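Local atomic coordinates of mandelate racemase/muconate lactonizing protein (Thermobispora bispora, PDB entry 3VC5), a protein that probably catalyses the magnesium-dependent dehydration of D-glucarate to 5-dehydro-4-deoxy-D-glucarate, as a member of the mandelate racemase/muconate lactonizing enzyme family. Residues D37-P49 and F169-F183. Sequence-based numbering, arbitrary orientation.
Sequences DPPLLNAAGVHQP and FYKWAGHPGKPEDRF. With PO4 (phosphate ion), chain B.
Lys-171 NZ is gripped by the syn lone pair of Asp-181 OD2 (2.9 Å, a salt bridge), by Trp-172 O and by Gly-184 O; bends at chi3 (-67°) and chi4 bring it there as CE passes Pro-38 CB. His-175 NE2 donates to Asp-37 O at 2.8 Å, with the oxygen close to the imidazole plane. The ring is sandwiched by CH-pi contacts: Pro-39 CB lies over one face and Pro-49 CB over the other, each 3.9 Å from its centroid. With ND1 bonded to Tyr-426 OH, the ring is held at both nitrogens and its rotation is fixed. Replacing His-175 by an alanine would probably open a gap between the two prolines and leave Asp-37 O without this donor. A single beta bridge pairs Leu-40 with Lys-171. Beside it, Leu-41 N bonds almost straight to Tyr-170 O (2.9 Å, 168°), and a water joins Leu-41 O to Tyr-170 N. Leu-40 CD1 sits over the centre of the Phe-169 ring, while its CB covers a face of His-47. Asp-37 OD2 receives His-47 ND1 at 2.6 Å, positioning NE2 to share phosphate O1 with Asn-42 ND2. Lys-211, the predicted proton acceptor, also binds this phosphate, consistent with an active-site lid. The 37-49 segment, connecting strands 25-36 and 50-60 of the N-terminal domain, thus packs on the loop following barrel strand 161-169, with helix 423-430 against Leu-41 and Val-46.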
loop_
_atom_site.group_PDB
_atom_site.type_symbol
_atom_site.label_atom_id
_atom_site.label_comp_id
_atom_site.label_asym_id
_atom_site.label_seq_id
_atom_site.Cartn_x
_atom_site.Cartn_y
_atom_site.Cartn_z
ATOM N N ASP A 37 30.527 -6.429 -17.531
ATOM C CA ASP A 37 30.536 -5.755 -16.244
ATOM C C ASP A 37 31.998 -5.665 -15.806
ATOM O O ASP A 37 32.723 -6.638 -15.947
ATOM C CB ASP A 37 29.799 -6.640 -15.220
ATOM C CG ASP A 37 29.311 -5.864 -13.999
ATOM O OD1 ASP A 37 29.178 -4.632 -14.065
ATOM O OD2 ASP A 37 29.014 -6.510 -12.966
ATOM N N PRO A 38 32.427 -4.515 -15.256
ATOM C CA PRO A 38 33.822 -4.425 -14.755
ATOM C C PRO A 38 34.041 -5.246 -13.480
ATOM O O PRO A 38 33.067 -5.758 -12.900
ATOM C CB PRO A 38 33.993 -2.920 -14.462
ATOM C CG PRO A 38 32.874 -2.224 -15.187
ATOM C CD PRO A 38 31.724 -3.216 -15.165
ATOM N N PRO A 39 35.311 -5.368 -13.029
ATOM C CA PRO A 39 35.661 -6.176 -11.844
ATOM C C PRO A 39 35.423 -5.371 -10.549
ATOM O O PRO A 39 36.358 -4.995 -9.824
ATOM C CB PRO A 39 37.152 -6.500 -12.065
ATOM C CG PRO A 39 37.658 -5.331 -12.866
ATOM C CD PRO A 39 36.506 -4.990 -13.810
ATOM N N LEU A 40 34.146 -5.124 -10.279
ATOM C CA LEU A 40 33.710 -4.388 -9.111
ATOM C C LEU A 40 33.808 -5.291 -7.868
ATOM O O LEU A 40 33.262 -6.397 -7.834
ATOM C CB LEU A 40 32.273 -3.912 -9.331
ATOM C CG LEU A 40 32.013 -3.145 -10.624
ATOM C CD1 LEU A 40 30.514 -2.717 -10.730
ATOM C CD2 LEU A 40 32.932 -1.952 -10.786
ATOM N N LEU A 41 34.560 -4.834 -6.867
ATOM C CA LEU A 41 34.806 -5.619 -5.668
ATOM C C LEU A 41 33.695 -5.400 -4.643
ATOM O O LEU A 41 33.112 -4.322 -4.545
ATOM C CB LEU A 41 36.163 -5.208 -5.071
ATOM C CG LEU A 41 37.366 -5.504 -5.974
ATOM C CD1 LEU A 41 38.566 -4.687 -5.542
ATOM C CD2 LEU A 41 37.711 -6.980 -5.857
ATOM N N ASN A 42 33.407 -6.425 -3.849
ATOM C CA ASN A 42 32.406 -6.272 -2.810
ATOM C C ASN A 42 32.705 -7.305 -1.708
ATOM O O ASN A 42 33.708 -8.035 -1.786
ATOM C CB ASN A 42 30.980 -6.416 -3.403
ATOM C CG ASN A 42 30.740 -7.786 -3.997
ATOM O OD1 ASN A 42 31.431 -8.756 -3.645
ATOM N ND2 ASN A 42 29.764 -7.884 -4.899
ATOM N N ALA A 43 31.869 -7.359 -0.674
ATOM C CA ALA A 43 32.095 -8.303 0.416
ATOM C C ALA A 43 32.132 -9.772 -0.037
ATOM O O ALA A 43 32.751 -10.615 0.622
ATOM C CB ALA A 43 31.034 -8.127 1.498
ATOM N N ALA A 44 31.406 -10.087 -1.109
ATOM C CA ALA A 44 31.299 -11.461 -1.614
ATOM C C ALA A 44 32.379 -11.862 -2.630
ATOM O O ALA A 44 32.386 -12.982 -3.114
ATOM C CB ALA A 44 29.880 -11.699 -2.207
ATOM N N GLY A 45 33.264 -10.938 -2.992
ATOM C CA GLY A 45 34.351 -11.244 -3.920
ATOM C C GLY A 45 34.486 -10.145 -4.949
ATOM O O GLY A 45 34.808 -8.985 -4.628
ATOM N N VAL A 46 34.179 -10.492 -6.190
ATOM C CA VAL A 46 34.300 -9.522 -7.290
ATOM C C VAL A 46 33.289 -9.880 -8.361
ATOM O O VAL A 46 33.046 -11.069 -8.600
ATOM C CB VAL A 46 35.754 -9.490 -7.827
ATOM C CG1 VAL A 46 36.187 -10.878 -8.292
ATOM C CG2 VAL A 46 35.940 -8.438 -8.960
ATOM N N HIS A 47 32.686 -8.873 -9.005
ATOM C CA HIS A 47 31.747 -9.146 -10.096
ATOM C C HIS A 47 32.438 -9.880 -11.245
ATOM O O HIS A 47 33.592 -9.587 -11.569
ATOM C CB HIS A 47 31.213 -7.829 -10.667
ATOM C CG HIS A 47 30.191 -7.153 -9.809
ATOM N ND1 HIS A 47 29.192 -6.365 -10.337
ATOM C CD2 HIS A 47 30.021 -7.132 -8.461
ATOM C CE1 HIS A 47 28.438 -5.892 -9.352
ATOM N NE2 HIS A 47 28.913 -6.357 -8.203
ATOM N N GLN A 48 31.711 -10.820 -11.862
ATOM C CA GLN A 48 32.220 -11.571 -12.997
ATOM C C GLN A 48 32.192 -10.714 -14.268
ATOM O O GLN A 48 31.540 -9.677 -14.309
ATOM C CB GLN A 48 31.425 -12.858 -13.189
ATOM C CG GLN A 48 31.712 -13.911 -12.112
ATOM C CD GLN A 48 30.593 -14.913 -11.988
ATOM O OE1 GLN A 48 29.471 -14.562 -11.597
ATOM N NE2 GLN A 48 30.882 -16.167 -12.320
ATOM N N PRO A 49 32.880 -11.168 -15.320
ATOM C CA PRO A 49 32.961 -10.316 -16.517
ATOM C C PRO A 49 31.633 -10.153 -17.280
ATOM O O PRO A 49 31.490 -9.228 -18.109
ATOM C CB PRO A 49 33.989 -11.041 -17.418
ATOM C CG PRO A 49 34.623 -12.075 -16.589
ATOM C CD PRO A 49 33.757 -12.351 -15.382
ATOM N N PHE A 169 32.811 1.865 -6.477
ATOM C CA PHE A 169 33.355 0.580 -6.091
ATOM C C PHE A 169 34.857 0.629 -6.136
ATOM O O PHE A 169 35.429 1.202 -7.068
ATOM C CB PHE A 169 32.976 -0.500 -7.100
ATOM C CG PHE A 169 31.520 -0.924 -7.054
ATOM C CD1 PHE A 169 30.533 -0.168 -7.673
ATOM C CD2 PHE A 169 31.155 -2.105 -6.412
ATOM C CE1 PHE A 169 29.176 -0.581 -7.655
ATOM C CE2 PHE A 169 29.794 -2.526 -6.369
ATOM C CZ PHE A 169 28.816 -1.767 -6.977
ATOM N N TYR A 170 35.495 -0.048 -5.193
ATOM C CA TYR A 170 36.870 -0.459 -5.417
ATOM C C TYR A 170 36.860 -1.446 -6.581
ATOM O O TYR A 170 35.927 -2.242 -6.722
ATOM C CB TYR A 170 37.459 -1.103 -4.168
ATOM C CG TYR A 170 37.556 -0.183 -2.986
ATOM C CD1 TYR A 170 38.599 0.750 -2.886
ATOM C CD2 TYR A 170 36.655 -0.278 -1.934
ATOM C CE1 TYR A 170 38.706 1.579 -1.790
ATOM C CE2 TYR A 170 36.766 0.542 -0.819
ATOM C CZ TYR A 170 37.801 1.469 -0.752
ATOM O OH TYR A 170 37.920 2.286 0.353
ATOM N N LYS A 171 37.837 -1.335 -7.476
ATOM C CA LYS A 171 37.891 -2.242 -8.614
ATOM C C LYS A 171 39.288 -2.418 -9.162
ATOM O O LYS A 171 40.133 -1.529 -9.026
ATOM C CB LYS A 171 36.963 -1.740 -9.728
ATOM C CG LYS A 171 37.409 -0.377 -10.322
ATOM C CD LYS A 171 36.441 0.142 -11.401
ATOM C CE LYS A 171 36.436 -0.743 -12.667
ATOM N NZ LYS A 171 37.783 -0.770 -13.389
ATOM N N TRP A 172 39.537 -3.580 -9.757
ATOM C CA TRP A 172 40.782 -3.797 -10.485
ATOM C C TRP A 172 40.719 -2.988 -11.778
ATOM O O TRP A 172 39.642 -2.504 -12.151
ATOM C CB TRP A 172 40.979 -5.275 -10.792
ATOM C CG TRP A 172 41.020 -6.130 -9.570
ATOM C CD1 TRP A 172 41.470 -5.768 -8.321
ATOM C CD2 TRP A 172 40.634 -7.504 -9.478
ATOM N NE1 TRP A 172 41.360 -6.840 -7.452
ATOM C CE2 TRP A 172 40.860 -7.918 -8.141
ATOM C CE3 TRP A 172 40.119 -8.429 -10.392
ATOM C CZ2 TRP A 172 40.579 -9.213 -7.701
ATOM C CZ3 TRP A 172 39.853 -9.721 -9.953
ATOM C CH2 TRP A 172 40.079 -10.097 -8.616
ATOM N N ALA A 173 41.852 -2.854 -12.472
ATOM C CA ALA A 173 41.896 -2.098 -13.721
ATOM C C ALA A 173 41.095 -2.833 -14.802
ATOM O O ALA A 173 40.568 -2.211 -15.736
ATOM C CB ALA A 173 43.328 -1.925 -14.157
ATOM N N GLY A 174 41.009 -4.156 -14.677
ATOM C CA GLY A 174 40.275 -4.984 -15.656
ATOM C C GLY A 174 40.170 -6.385 -15.098
ATOM O O GLY A 174 40.762 -6.677 -14.045
ATOM N N HIS A 175 39.433 -7.259 -15.784
ATOM C CA HIS A 175 39.390 -8.676 -15.414
ATOM C C HIS A 175 40.706 -9.311 -15.798
ATOM O O HIS A 175 41.204 -9.030 -16.878
ATOM C CB HIS A 175 38.242 -9.351 -16.143
ATOM C CG HIS A 175 36.914 -8.977 -15.573
ATOM N ND1 HIS A 175 36.419 -9.534 -14.407
ATOM C CD2 HIS A 175 36.016 -8.037 -15.956
ATOM C CE1 HIS A 175 35.254 -8.974 -14.118
ATOM N NE2 HIS A 175 34.998 -8.047 -15.030
ATOM N N PRO A 176 41.290 -10.140 -14.909
ATOM C CA PRO A 176 42.592 -10.737 -15.224
ATOM C C PRO A 176 42.482 -11.473 -16.541
ATOM O O PRO A 176 41.489 -12.164 -16.777
ATOM C CB PRO A 176 42.799 -11.734 -14.079
ATOM C CG PRO A 176 42.128 -11.063 -12.916
ATOM C CD PRO A 176 40.859 -10.476 -13.541
ATOM N N GLY A 177 43.474 -11.306 -17.412
ATOM C CA GLY A 177 43.447 -11.994 -18.688
ATOM C C GLY A 177 42.625 -11.318 -19.769
ATOM O O GLY A 177 42.551 -11.831 -20.878
ATOM N N LYS A 178 42.021 -10.162 -19.463
ATOM C CA LYS A 178 41.124 -9.442 -20.394
ATOM C C LYS A 178 41.514 -7.946 -20.535
ATOM O O LYS A 178 42.292 -7.438 -19.732
ATOM C CB LYS A 178 39.698 -9.536 -19.882
ATOM C CG LYS A 178 39.218 -10.968 -19.576
ATOM C CD LYS A 178 37.706 -10.932 -19.211
ATOM C CE LYS A 178 37.011 -12.296 -19.068
ATOM N NZ LYS A 178 37.916 -13.447 -19.218
ATOM N N PRO A 179 40.970 -7.232 -21.548
ATOM C CA PRO A 179 41.327 -5.815 -21.696
ATOM C C PRO A 179 40.917 -4.977 -20.489
ATOM O O PRO A 179 39.854 -5.205 -19.910
ATOM C CB PRO A 179 40.524 -5.367 -22.938
ATOM C CG PRO A 179 40.285 -6.620 -23.712
ATOM C CD PRO A 179 40.129 -7.707 -22.659
ATOM N N GLU A 180 41.757 -4.008 -20.117
ATOM C CA GLU A 180 41.403 -3.052 -19.077
ATOM C C GLU A 180 40.291 -2.119 -19.548
ATOM O O GLU A 180 40.197 -1.789 -20.736
ATOM C CB GLU A 180 42.630 -2.264 -18.640
ATOM C CG GLU A 180 43.709 -3.191 -18.125
ATOM C CD GLU A 180 44.945 -2.473 -17.647
ATOM O OE1 GLU A 180 45.070 -1.261 -17.909
ATOM O OE2 GLU A 180 45.788 -3.134 -17.010
ATOM N N ASP A 181 39.425 -1.711 -18.629
ATOM C CA ASP A 181 38.315 -0.875 -19.011
ATOM C C ASP A 181 38.666 0.599 -18.901
ATOM O O ASP A 181 39.751 0.958 -18.423
ATOM C CB ASP A 181 37.079 -1.225 -18.174
ATOM C CG ASP A 181 37.301 -1.034 -16.686
ATOM O OD1 ASP A 181 37.619 0.095 -16.254
ATOM O OD2 ASP A 181 37.120 -2.015 -15.932
ATOM N N ARG A 182 37.758 1.459 -19.361
ATOM C CA ARG A 182 38.034 2.894 -19.379
ATOM C C ARG A 182 37.951 3.575 -18.014
ATOM O O ARG A 182 38.275 4.757 -17.908
ATOM C CB ARG A 182 37.114 3.626 -20.369
ATOM C CG ARG A 182 35.658 3.787 -19.889
ATOM C CD ARG A 182 34.800 4.499 -20.935
ATOM N NE ARG A 182 33.464 4.853 -20.447
ATOM C CZ ARG A 182 33.181 5.932 -19.708
ATOM N NH1 ARG A 182 34.139 6.786 -19.336
ATOM N NH2 ARG A 182 31.925 6.161 -19.328
ATOM N N PHE A 183 37.505 2.854 -16.982
ATOM C CA PHE A 183 37.269 3.494 -15.679
ATOM C C PHE A 183 38.526 3.615 -14.824
ATOM O O PHE A 183 38.629 4.528 -13.985
ATOM C CB PHE A 183 36.166 2.748 -14.915
ATOM C CG PHE A 183 34.870 2.693 -15.684
ATOM C CD1 PHE A 183 34.093 3.839 -15.838
ATOM C CD2 PHE A 183 34.466 1.522 -16.296
ATOM C CE1 PHE A 183 32.911 3.804 -16.579
ATOM C CE2 PHE A 183 33.282 1.466 -17.003
ATOM C CZ PHE A 183 32.507 2.601 -17.158
HETATM P P PO4 B . 26.364 -5.639 -5.872
HETATM O O1 PO4 B . 27.774 -6.005 -5.611
HETATM O O2 PO4 B . 26.358 -5.060 -7.270
HETATM O O3 PO4 B . 25.485 -6.818 -5.829
HETATM O O4 PO4 B . 25.957 -4.674 -4.880
HETATM O O HOH W 1 34.059 -1.764 -3.598
#